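Local atomic coordinates of DUF2179 domain-containing protein (Eubacterium ventriosum, PDB entry 3HLU), a protein that is of unknown function, this piece being the C-terminal, GlnB-like DUF2179 domain of a predicted YitT-family bacterial membrane protein. Residues C52-K56 and A57-K61. Residues are numbered along the deposited sequence; the frame is centred on the assembly and turned at random.
Sequences CVMRK and ATLVK
The flat group at the centre of this strand-to-helix turn is the R55 peptide carbonyl, which meets the backbone N-H of L59: L59 N lies in the carbonyl plane, 3.3 Å from R55 O, with a C=O...N angle of 150°. R55 is the N-cap residue, and this bond closes the first turn of helix 56-67. The next, from V60 N to K56 O, is weak at 3.4 Å. T58 sets its CB 3.3 Å from R55 O, while its hydroxyl turns back along the chain, OG1 lying anti to the carbonyl carbon (chi1 -41°). One water links T58 OG1, at 2.8 Å, to R55 N, from which it accepts at 3.2 Å. The buried selenomethionine M54 rises from the end of strand 48-54 with CG between its backbone N and carbonyl carbon (chi1 76°) and SE anti to CA, which brings SE 3.9 Å from L59 CA and 4.3 Å from L59 CD1; V11 and M25 also touch this side chain. D6 accepts a bond from A57 N. The junction thus pairs an apolar contact, M54 on L59, with a polar one, where water, backbone and the D6 carboxylate engage N-H groups around the helix start; that carboxylate would probably be stabilised by the helix dipole.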
loop_
_atom_site.group_PDB
_atom_site.type_symbol
_atom_site.label_atom_id
_atom_site.label_comp_id
_atom_site.label_asym_id
_atom_site.label_seq_id
_atom_site.Cartn_x
_atom_site.Cartn_y
_atom_site.Cartn_z
ATOM N N CYS A 52 2.324 -10.283 -2.666
ATOM C CA CYS A 52 2.648 -11.640 -2.328
ATOM C C CYS A 52 1.523 -12.245 -1.505
ATOM O O CYS A 52 1.100 -11.675 -0.505
ATOM C CB CYS A 52 3.965 -11.678 -1.564
ATOM S SG CYS A 52 4.558 -13.344 -1.175
ATOM N N VAL A 53 1.025 -13.395 -1.946
ATOM C CA VAL A 53 0.061 -14.152 -1.162
ATOM C C VAL A 53 0.829 -15.123 -0.292
ATOM O O VAL A 53 1.806 -15.724 -0.735
ATOM C CB VAL A 53 -0.912 -14.924 -2.050
ATOM C CG1 VAL A 53 -1.662 -13.970 -2.970
ATOM C CG2 VAL A 53 -0.158 -15.968 -2.868
HETATM N N MSE A 54 0.396 -15.263 0.952
HETATM C CA MSE A 54 1.170 -16.011 1.920
HETATM C C MSE A 54 0.392 -16.245 3.206
HETATM O O MSE A 54 -0.573 -15.551 3.493
HETATM C CB MSE A 54 2.458 -15.257 2.232
HETATM C CG MSE A 54 2.242 -14.055 3.142
HETATM SE SE MSE A 54 3.861 -12.978 3.473
HETATM C CE MSE A 54 3.732 -11.719 1.972
ATOM N N ARG A 55 0.834 -17.239 3.968
ATOM C CA ARG A 55 0.239 -17.585 5.246
ATOM C C ARG A 55 0.835 -16.655 6.302
ATOM O O ARG A 55 1.896 -16.068 6.069
ATOM C CB ARG A 55 0.531 -19.059 5.568
ATOM C CG ARG A 55 0.619 -19.965 4.326
ATOM C CD ARG A 55 0.657 -21.455 4.664
ATOM N NE ARG A 55 -0.686 -22.046 4.694
ATOM C CZ ARG A 55 -0.932 -23.347 4.851
ATOM N NH1 ARG A 55 -2.186 -23.800 4.869
ATOM N NH2 ARG A 55 0.078 -24.201 4.997
ATOM N N LYS A 56 0.163 -16.517 7.451
ATOM C CA LYS A 56 0.615 -15.609 8.523
ATOM C C LYS A 56 2.001 -15.941 9.111
ATOM O O LYS A 56 2.743 -15.049 9.523
ATOM C CB LYS A 56 -0.412 -15.544 9.658
ATOM C CG LYS A 56 -1.886 -15.468 9.219
ATOM C CD LYS A 56 -2.836 -15.408 10.447
ATOM C CE LYS A 56 -4.272 -15.806 10.083
ATOM N NZ LYS A 56 -5.103 -16.127 11.280
ATOM N N ALA A 57 2.344 -17.219 9.169
ATOM C CA ALA A 57 3.659 -17.627 9.653
ATOM C C ALA A 57 4.749 -17.036 8.780
ATOM O O ALA A 57 5.759 -16.533 9.275
ATOM C CB ALA A 57 3.767 -19.128 9.658
ATOM N N THR A 58 4.541 -17.114 7.472
ATOM C CA THR A 58 5.463 -16.524 6.519
ATOM C C THR A 58 5.593 -15.011 6.768
ATOM O O THR A 58 6.677 -14.436 6.630
ATOM C CB THR A 58 4.998 -16.765 5.060
ATOM O OG1 THR A 58 4.485 -18.097 4.910
ATOM C CG2 THR A 58 6.139 -16.550 4.104
ATOM N N LEU A 59 4.490 -14.369 7.139
ATOM C CA LEU A 59 4.478 -12.920 7.339
ATOM C C LEU A 59 5.474 -12.482 8.403
ATOM O O LEU A 59 6.060 -11.400 8.323
ATOM C CB LEU A 59 3.077 -12.450 7.718
ATOM C CG LEU A 59 2.843 -10.948 7.910
ATOM C CD1 LEU A 59 2.943 -10.195 6.586
ATOM C CD2 LEU A 59 1.478 -10.705 8.551
ATOM N N VAL A 60 5.663 -13.336 9.397
ATOM C CA VAL A 60 6.613 -13.056 10.450
ATOM C C VAL A 60 8.048 -13.145 9.937
ATOM O O VAL A 60 8.895 -12.318 10.280
ATOM C CB VAL A 60 6.404 -14.001 11.626
ATOM C CG1 VAL A 60 7.490 -13.799 12.665
ATOM C CG2 VAL A 60 5.017 -13.777 12.223
ATOM N N LYS A 61 8.328 -14.139 9.108
ATOM C CA LYS A 61 9.663 -14.235 8.539
ATOM C C LYS A 61 9.959 -13.016 7.676
ATOM O O LYS A 61 11.051 -12.462 7.718
ATOM C CB LYS A 61 9.831 -15.524 7.727
ATOM C CG LYS A 61 9.598 -16.817 8.521
ATOM C CD LYS A 61 10.253 -18.023 7.824
ATOM C CE LYS A 61 9.706 -19.368 8.331
ATOM N NZ LYS A 61 8.291 -19.650 7.902
HETATM O O HOH W 1 3.176 -18.986 2.641
#